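Local coordinates for protein monomethylamine methyltransferase MtmB1 (Methanosarcina barkeri, PDB 1TV2) that catalyses transfer of the methyl group of monomethylamine to the corrinoid cofactor of its partner protein MtmC in methanogenesis from methylamine, at residues 257-262 / 293-298; 178-183 / 205-210. One frame throughout, in Å; residues are numbered along the deposited sequence.

How the contacts relate
The two contacts belong to one TIM barrel, whose active site, as in this fold generally, lies at the strand ends and the loops that follow them. Contact 2 comes first along the chain: helix 174-193 meets the loop that leaves strand 201-203. Contact 1 follows, pairing strands 255-259 and 293-300 about 5 Å from the centre of the folded chain, whereas contact 2 is centred about 19 Å out. Strand 227-231 lies between strands 201-203 and 255-259 in the same parallel sheet. The contact centres are about 20 Å apart, their nearest atoms about 6 Å. What unites them is BG5, probably the pyrrolysine ring carrying hydroxylamine: contact 1 supplies part of the wall beside it, contact 2 a carboxylate.

Contact 1 (257-262 / 293-298); sequences MDEQMP and WHLDGP. With BG5 (5-hydroxyamino-3-methyl-pyrrolidine-2-carboxylic acid), chain B.
Met257 lies over the indole of Trp293, and its side chain leads from the barrel strand to the bound group. CB already stands over the indole face, 3.7 Å from Trp293 CE2. With CG anti to the backbone N (chi1 179°), the next methylene passes over the six-membered ring, in a CH-pi contact 3.5 Å from CG to the centroid. SD sits obliquely to the same ring, 3.3 Å from Trp293 CH2, and also reaches CB of Leu295. A bend at chi3 then turns CE toward CD2 of Leu295 and to 3.5 Å from O2 of BG5.

Leu295 CD2 itself packs 3.4 Å from BG5 C1, while the Glu259 carboxylate, held by Ser231 and Gln333, lies alongside the ligand ring. The backbone bonds of this parallel strand pair run from Asp258 N to Trp293 O, Leu295 N to Asp258 O and Gln260 N to Leu295 O.

The other face of the sheet, toward helix 271-288, is polar. His294 ND1 donates to the anti lone pair of Asp258 OD2 over 2.7 Å, the oxygen lying in the imidazole plane; Gln232 also binds OD2 and Ser289 binds OD1. At the far side of that imidazole, NE2 is hydrogen-bonded to a water 2.7 Å away, and that water donates to Gln260 O. The chemistry is thus divided: a buried polar network fixes the imidazole behind the strands, while thioether, leucine and carboxylate face BG5.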
ATOM      1  N   MET A 257       6.414   7.679  22.581  1.00 17.79           N
ATOM      2  CA  MET A 257       6.245   7.448  24.005  1.00 17.01           C
ATOM      3  C   MET A 257       7.512   7.898  24.712  1.00 17.86           C
ATOM      4  O   MET A 257       8.563   7.267  24.584  1.00 15.16           O
ATOM      5  CB  MET A 257       6.014   5.973  24.330  1.00 15.80           C
ATOM      6  CG  MET A 257       5.863   5.740  25.836  1.00 16.23           C
ATOM      7  SD  MET A 257       6.243   4.068  26.384  1.00 19.28           S
ATOM      8  CE  MET A 257       8.034   4.129  26.360  1.00 15.63           C
ATOM      9  N   ASP A 258       7.411   9.004  25.442  1.00 17.73           N
ATOM     10  CA  ASP A 258       8.540   9.525  26.197  1.00 18.85           C
ATOM     11  C   ASP A 258       8.446   8.873  27.571  1.00 18.72           C
ATOM     12  O   ASP A 258       7.363   8.812  28.148  1.00 19.74           O
ATOM     13  CB  ASP A 258       8.420  11.048  26.326  1.00 18.58           C
ATOM     14  CG  ASP A 258       9.367  11.626  27.363  1.00 19.58           C
ATOM     15  OD1 ASP A 258      10.425  12.172  26.980  1.00 18.97           O
ATOM     16  OD2 ASP A 258       9.048  11.524  28.566  1.00 20.15           O
ATOM     17  N   GLU A 259       9.563   8.373  28.092  1.00 20.44           N
ATOM     18  CA  GLU A 259       9.547   7.737  29.406  1.00 22.10           C
ATOM     19  C   GLU A 259      10.539   8.388  30.368  1.00 22.34           C
ATOM     20  O   GLU A 259      11.513   9.016  29.952  1.00 20.89           O
ATOM     21  CB  GLU A 259       9.908   6.252  29.307  1.00 24.37           C
ATOM     22  CG  GLU A 259      11.401   6.004  29.481  1.00 32.33           C
ATOM     23  CD  GLU A 259      11.724   4.631  30.029  1.00 34.24           C
ATOM     24  OE1 GLU A 259      11.056   4.195  30.989  1.00 36.77           O
ATOM     25  OE2 GLU A 259      12.660   3.992  29.509  1.00 38.50           O
ATOM     26  N   GLN A 260      10.282   8.217  31.660  1.00 22.76           N
ATOM     27  CA  GLN A 260      11.161   8.736  32.698  1.00 23.13           C
ATOM     28  C   GLN A 260      10.818   8.006  33.988  1.00 23.33           C
ATOM     29  O   GLN A 260       9.645   7.846  34.328  1.00 22.85           O
ATOM     30  CB  GLN A 260      10.980  10.249  32.871  1.00 22.77           C
ATOM     31  CG  GLN A 260      12.220  10.953  33.428  1.00 26.24           C
ATOM     32  CD  GLN A 260      12.294  10.940  34.945  1.00 28.88           C
ATOM     33  OE1 GLN A 260      13.382  10.875  35.526  1.00 32.16           O
ATOM     34  NE2 GLN A 260      11.140  11.028  35.597  1.00 27.58           N
ATOM     35  N   MET A 261      11.850   7.542  34.685  1.00 22.21           N
ATOM     36  CA  MET A 261      11.666   6.827  35.935  1.00 22.84           C
ATOM     37  C   MET A 261      12.281   7.615  37.084  1.00 23.28           C
ATOM     38  O   MET A 261      13.450   7.421  37.428  1.00 21.26           O
ATOM     39  CB  MET A 261      12.314   5.443  35.859  1.00 24.65           C
ATOM     40  CG  MET A 261      11.665   4.502  34.857  1.00 26.82           C
ATOM     41  SD  MET A 261      12.347   2.837  34.975  1.00 33.80           S
ATOM     42  CE  MET A 261      11.320   2.139  36.275  1.00 28.52           C
ATOM     43  N   PRO A 262      11.500   8.526  37.685  1.00 23.35           N
ATOM     44  CA  PRO A 262      11.997   9.336  38.801  1.00 21.89           C
ATOM     45  C   PRO A 262      12.369   8.434  39.977  1.00 22.50           C
ATOM     46  O   PRO A 262      11.620   7.530  40.341  1.00 21.24           O
ATOM     47  CB  PRO A 262      10.824  10.272  39.097  1.00 22.83           C
ATOM     48  CG  PRO A 262       9.626   9.467  38.673  1.00 24.43           C
ATOM     49  CD  PRO A 262      10.087   8.831  37.391  1.00 22.25           C
ATOM     50  N   TRP A 293       2.378  10.346  24.313  1.00 14.23           N
ATOM     51  CA  TRP A 293       2.053   9.973  25.688  1.00 14.24           C
ATOM     52  C   TRP A 293       3.336   9.773  26.495  1.00 15.50           C
ATOM     53  O   TRP A 293       4.409   9.560  25.926  1.00 15.19           O
ATOM     54  CB  TRP A 293       1.162   8.715  25.764  1.00 14.34           C
ATOM     55  CG  TRP A 293       1.737   7.408  25.263  1.00 15.35           C
ATOM     56  CD1 TRP A 293       1.879   7.018  23.961  1.00 14.80           C
ATOM     57  CD2 TRP A 293       2.125   6.274  26.062  1.00 15.08           C
ATOM     58  NE1 TRP A 293       2.316   5.713  23.898  1.00 15.30           N
ATOM     59  CE2 TRP A 293       2.478   5.233  25.172  1.00 15.04           C
ATOM     60  CE3 TRP A 293       2.206   6.040  27.443  1.00 15.94           C
ATOM     61  CZ2 TRP A 293       2.902   3.971  25.618  1.00 13.29           C
ATOM     62  CZ3 TRP A 293       2.629   4.782  27.890  1.00 15.81           C
ATOM     63  CH2 TRP A 293       2.972   3.765  26.976  1.00 14.39           C
ATOM     64  N   HIS A 294       3.223   9.863  27.819  1.00 15.95           N
ATOM     65  CA  HIS A 294       4.384   9.722  28.699  1.00 17.21           C
ATOM     66  C   HIS A 294       4.290   8.526  29.637  1.00 17.02           C
ATOM     67  O   HIS A 294       3.287   8.338  30.325  1.00 16.64           O
ATOM     68  CB  HIS A 294       4.570  10.999  29.533  1.00 17.56           C
ATOM     69  CG  HIS A 294       5.681  10.909  30.537  1.00 18.29           C
ATOM     70  ND1 HIS A 294       7.012  10.996  30.186  1.00 17.26           N
ATOM     71  CD2 HIS A 294       5.657  10.712  31.877  1.00 18.25           C
ATOM     72  CE1 HIS A 294       7.760  10.855  31.268  1.00 18.43           C
ATOM     73  NE2 HIS A 294       6.962  10.682  32.306  1.00 18.54           N
ATOM     74  N   LEU A 295       5.353   7.728  29.660  1.00 15.55           N
ATOM     75  CA  LEU A 295       5.422   6.554  30.516  1.00 17.04           C
ATOM     76  C   LEU A 295       6.213   6.899  31.779  1.00 18.28           C
ATOM     77  O   LEU A 295       7.387   7.265  31.703  1.00 18.04           O
ATOM     78  CB  LEU A 295       6.119   5.402  29.788  1.00 14.56           C
ATOM     79  CG  LEU A 295       6.185   4.086  30.569  1.00 16.40           C
ATOM     80  CD1 LEU A 295       4.792   3.475  30.662  1.00 15.92           C
ATOM     81  CD2 LEU A 295       7.135   3.126  29.875  1.00 13.46           C
ATOM     82  N   ASP A 296       5.561   6.779  32.930  1.00 19.31           N
ATOM     83  CA  ASP A 296       6.181   7.068  34.222  1.00 18.54           C
ATOM     84  C   ASP A 296       6.798   5.770  34.753  1.00 19.23           C
ATOM     85  O   ASP A 296       6.777   4.737  34.074  1.00 19.91           O
ATOM     86  CB  ASP A 296       5.104   7.578  35.191  1.00 18.47           C
ATOM     87  CG  ASP A 296       5.678   8.257  36.432  1.00 20.26           C
ATOM     88  OD1 ASP A 296       6.912   8.257  36.628  1.00 17.66           O
ATOM     89  OD2 ASP A 296       4.871   8.797  37.219  1.00 16.88           O
ATOM     90  N   GLY A 297       7.344   5.825  35.964  1.00 17.23           N
ATOM     91  CA  GLY A 297       7.943   4.648  36.566  1.00 16.94           C
ATOM     92  C   GLY A 297       8.757   5.005  37.799  1.00 18.16           C
ATOM     93  O   GLY A 297       9.964   4.756  37.838  1.00 18.81           O
ATOM     94  N   PRO A 298       8.130   5.602  38.825  1.00 17.98           N
ATOM     95  CA  PRO A 298       8.881   5.964  40.033  1.00 19.48           C
ATOM     96  C   PRO A 298       9.509   4.700  40.596  1.00 20.23           C
ATOM     97  O   PRO A 298       8.828   3.687  40.763  1.00 19.90           O
ATOM     98  CB  PRO A 298       7.805   6.537  40.958  1.00 18.30           C
ATOM     99  CG  PRO A 298       6.755   7.051  39.992  1.00 19.31           C
ATOM    100  CD  PRO A 298       6.704   5.936  38.970  1.00 17.30           C
TER
HETATM  101  C1  BG5 B 459       7.986   0.061  28.700  1.00 21.29           C
HETATM  102  C2  BG5 B 459       9.282   0.134  29.497  1.00 24.06           C
HETATM  103  C3  BG5 B 459      10.084  -1.152  29.387  1.00 25.26           C
HETATM  104  C4  BG5 B 459      11.175  -0.873  28.352  1.00 25.51           C
HETATM  105  C5  BG5 B 459      11.420   0.634  28.365  1.00 26.81           C
HETATM  106  C6  BG5 B 459      10.608  -1.399  30.694  1.00 27.70           C
HETATM  107  N1  BG5 B 459      10.216   1.261  29.037  1.00 22.73           N
HETATM  108  O1  BG5 B 459       6.961  -0.353  29.248  1.00 20.29           O
HETATM  109  N2  BG5 B 459      11.500   1.120  27.022  1.00 28.92           N
HETATM  110  O2  BG5 B 459      10.395   1.560  26.191  1.00 26.07           O
HETATM  111  O   HOH W   1       7.902  10.327  34.808  1.00 20.15           O

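Contact 2 (178-183 / 205-210); sequences LAAKTE and ETSLSA. With BG5 (5-hydroxyamino-3-methyl-pyrrolidine-2-carboxylic acid), chain B.
Glu183 leaves helix 174-193 with CG swung to the side opposite its own amide nitrogen (chi1 -179°) and an extended chain beyond, a shape that carries the carboxylate straight across to the backbone of Glu205 and Thr206. On Thr206, the first torsion (chi1 -56°) sends the two branches to different tasks: OG1 turns to the Glu183 carboxylate, and CG2 to the helix surface.

Two consecutive amides are gripped by the two carboxylate oxygens. Glu205 N donates to the syn lone pair of Glu183 OE1 over 2.9 Å in a nearly straight bond (171°), and Thr206 N donates to the syn lone pair of OE2 over 2.6 Å. The anti lone pair of OE2 takes a third proton, from Thr206 OG1 at 2.6 Å, so one oxygen holds both the backbone and the side chain of the same threonine. Asn158 adds a further donor to OE1, and Thr206 OG1 is tied in turn to Met161 N, joining the site to strand 155-161.

Beside this polar grip the helix meets the loop through small groups: Ala179 CB touches Thr206 CG2 at 3.6 Å, and Ala180 CB lies 3.9 Å from Ser207 CB. With an alanine here in place of Glu183, both loop amides and the Thr206 hydroxyl would lose this acceptor, and the backbone that carries Glu205 would probably be freer to shift.

Glu205 folds its own chain away from the helix at chi2 and offers OE1 to BG5 N2, which donates to it over 2.7 Å. Its OE2 is 2.6 Å from BG5 O2. One buried glutamate therefore acts from the second shell, positioning the backbone from which another meets the hydroxyamino group of the ligand.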
ATOM      1  N   LEU A 178      20.289  -5.426  13.452  1.00 16.11           N
ATOM      2  CA  LEU A 178      19.536  -6.635  13.135  1.00 16.78           C
ATOM      3  C   LEU A 178      18.480  -6.914  14.201  1.00 18.15           C
ATOM      4  O   LEU A 178      17.329  -7.223  13.882  1.00 17.95           O
ATOM      5  CB  LEU A 178      20.478  -7.839  13.023  1.00 16.95           C
ATOM      6  CG  LEU A 178      19.797  -9.182  12.732  1.00 19.20           C
ATOM      7  CD1 LEU A 178      19.044  -9.110  11.399  1.00 17.47           C
ATOM      8  CD2 LEU A 178      20.846 -10.287  12.696  1.00 18.22           C
ATOM      9  N   ALA A 179      18.877  -6.799  15.467  1.00 17.16           N
ATOM     10  CA  ALA A 179      17.967  -7.043  16.583  1.00 16.86           C
ATOM     11  C   ALA A 179      16.848  -6.012  16.652  1.00 18.23           C
ATOM     12  O   ALA A 179      15.704  -6.354  16.947  1.00 19.00           O
ATOM     13  CB  ALA A 179      18.743  -7.058  17.899  1.00 18.34           C
ATOM     14  N   ALA A 180      17.177  -4.749  16.385  1.00 16.17           N
ATOM     15  CA  ALA A 180      16.179  -3.683  16.421  1.00 16.98           C
ATOM     16  C   ALA A 180      15.044  -3.953  15.429  1.00 16.90           C
ATOM     17  O   ALA A 180      13.878  -3.712  15.732  1.00 15.94           O
ATOM     18  CB  ALA A 180      16.830  -2.339  16.111  1.00 15.49           C
ATOM     19  N   LYS A 181      15.392  -4.444  14.243  1.00 16.82           N
ATOM     20  CA  LYS A 181      14.390  -4.746  13.228  1.00 16.44           C
ATOM     21  C   LYS A 181      13.700  -6.073  13.528  1.00 16.85           C
ATOM     22  O   LYS A 181      12.474  -6.172  13.472  1.00 17.93           O
ATOM     23  CB  LYS A 181      15.031  -4.825  11.835  1.00 16.38           C
ATOM     24  CG  LYS A 181      15.640  -3.519  11.309  1.00 17.19           C
ATOM     25  CD  LYS A 181      16.146  -3.702   9.872  1.00 17.29           C
ATOM     26  CE  LYS A 181      16.934  -2.491   9.368  1.00 17.22           C
ATOM     27  NZ  LYS A 181      16.115  -1.249   9.247  1.00 16.53           N
ATOM     28  N   THR A 182      14.499  -7.086  13.854  1.00 16.23           N
ATOM     29  CA  THR A 182      14.000  -8.435  14.130  1.00 16.17           C
ATOM     30  C   THR A 182      13.062  -8.516  15.329  1.00 17.53           C
ATOM     31  O   THR A 182      12.043  -9.212  15.298  1.00 18.45           O
ATOM     32  CB  THR A 182      15.182  -9.406  14.362  1.00 16.24           C
ATOM     33  OG1 THR A 182      16.044  -9.385  13.216  1.00 16.78           O
ATOM     34  CG2 THR A 182      14.681 -10.827  14.580  1.00 16.25           C
ATOM     35  N   GLU A 183      13.420  -7.805  16.388  1.00 15.94           N
ATOM     36  CA  GLU A 183      12.640  -7.785  17.615  1.00 15.74           C
ATOM     37  C   GLU A 183      11.133  -7.712  17.371  1.00 16.81           C
ATOM     38  O   GLU A 183      10.386  -8.622  17.738  1.00 16.11           O
ATOM     39  CB  GLU A 183      13.084  -6.595  18.456  1.00 17.82           C
ATOM     40  CG  GLU A 183      12.385  -6.438  19.785  1.00 17.66           C
ATOM     41  CD  GLU A 183      12.829  -5.168  20.479  1.00 19.51           C
ATOM     42  OE1 GLU A 183      12.097  -4.157  20.415  1.00 20.00           O
ATOM     43  OE2 GLU A 183      13.929  -5.181  21.068  1.00 18.89           O
ATOM     44  N   GLU A 205      13.318  -2.116  22.025  1.00 17.74           N
ATOM     45  CA  GLU A 205      13.990  -2.336  23.302  1.00 18.94           C
ATOM     46  C   GLU A 205      15.420  -2.868  23.283  1.00 19.66           C
ATOM     47  O   GLU A 205      16.256  -2.423  24.072  1.00 18.30           O
ATOM     48  CB  GLU A 205      13.132  -3.253  24.176  1.00 19.00           C
ATOM     49  CG  GLU A 205      11.728  -2.721  24.452  1.00 19.55           C
ATOM     50  CD  GLU A 205      11.731  -1.298  24.979  1.00 21.26           C
ATOM     51  OE1 GLU A 205      12.669  -0.936  25.723  1.00 20.36           O
ATOM     52  OE2 GLU A 205      10.788  -0.542  24.655  1.00 20.42           O
ATOM     53  N   THR A 206      15.706  -3.818  22.401  1.00 18.36           N
ATOM     54  CA  THR A 206      17.043  -4.407  22.335  1.00 17.68           C
ATOM     55  C   THR A 206      18.137  -3.402  21.963  1.00 18.72           C
ATOM     56  O   THR A 206      19.270  -3.510  22.433  1.00 18.04           O
ATOM     57  CB  THR A 206      17.069  -5.595  21.345  1.00 17.93           C
ATOM     58  OG1 THR A 206      16.066  -6.547  21.727  1.00 17.51           O
ATOM     59  CG2 THR A 206      18.430  -6.281  21.360  1.00 16.93           C
ATOM     60  N   SER A 207      17.797  -2.431  21.121  1.00 17.76           N
ATOM     61  CA  SER A 207      18.749  -1.407  20.698  1.00 19.15           C
ATOM     62  C   SER A 207      18.929  -0.367  21.800  1.00 20.38           C
ATOM     63  O   SER A 207      17.973  -0.024  22.495  1.00 20.55           O
ATOM     64  CB  SER A 207      18.253  -0.720  19.419  1.00 18.30           C
ATOM     65  OG  SER A 207      16.881  -0.366  19.537  1.00 17.20           O
ATOM     66  N   LEU A 208      20.155   0.133  21.951  1.00 21.07           N
ATOM     67  CA  LEU A 208      20.460   1.136  22.969  1.00 22.35           C
ATOM     68  C   LEU A 208      21.023   2.416  22.364  1.00 22.36           C
ATOM     69  O   LEU A 208      20.842   3.504  22.916  1.00 25.05           O
ATOM     70  CB  LEU A 208      21.456   0.573  23.990  1.00 22.99           C
ATOM     71  CG  LEU A 208      20.999  -0.657  24.782  1.00 23.96           C
ATOM     72  CD1 LEU A 208      22.087  -1.072  25.766  1.00 24.99           C
ATOM     73  CD2 LEU A 208      19.702  -0.338  25.516  1.00 23.55           C
ATOM     74  N   SER A 209      21.709   2.289  21.234  1.00 21.06           N
ATOM     75  CA  SER A 209      22.290   3.449  20.568  1.00 20.28           C
ATOM     76  C   SER A 209      21.243   4.138  19.699  1.00 20.81           C
ATOM     77  O   SER A 209      20.193   3.566  19.402  1.00 20.08           O
ATOM     78  CB  SER A 209      23.460   3.025  19.684  1.00 20.57           C
ATOM     79  OG  SER A 209      23.000   2.342  18.531  1.00 20.75           O
ATOM     80  N   ALA A 210      21.542   5.365  19.287  1.00 19.11           N
ATOM     81  CA  ALA A 210      20.634   6.127  18.441  1.00 20.07           C
ATOM     82  C   ALA A 210      20.454   5.431  17.091  1.00 19.41           C
ATOM     83  O   ALA A 210      19.330   5.293  16.603  1.00 18.03           O
ATOM     84  CB  ALA A 210      21.170   7.538  18.233  1.00 19.97           C
TER
HETATM   85  C1  BG5 B 459       7.986   0.061  28.700  1.00 21.29           C
HETATM   86  C2  BG5 B 459       9.282   0.134  29.497  1.00 24.06           C
HETATM   87  C3  BG5 B 459      10.084  -1.152  29.387  1.00 25.26           C
HETATM   88  C4  BG5 B 459      11.175  -0.873  28.352  1.00 25.51           C
HETATM   89  C5  BG5 B 459      11.420   0.634  28.365  1.00 26.81           C
HETATM   90  C6  BG5 B 459      10.608  -1.399  30.694  1.00 27.70           C
HETATM   91  N1  BG5 B 459      10.216   1.261  29.037  1.00 22.73           N
HETATM   92  O1  BG5 B 459       6.961  -0.353  29.248  1.00 20.29           O
HETATM   93  N2  BG5 B 459      11.500   1.120  27.022  1.00 28.92           N
HETATM   94  O2  BG5 B 459      10.395   1.560  26.191  1.00 26.07           O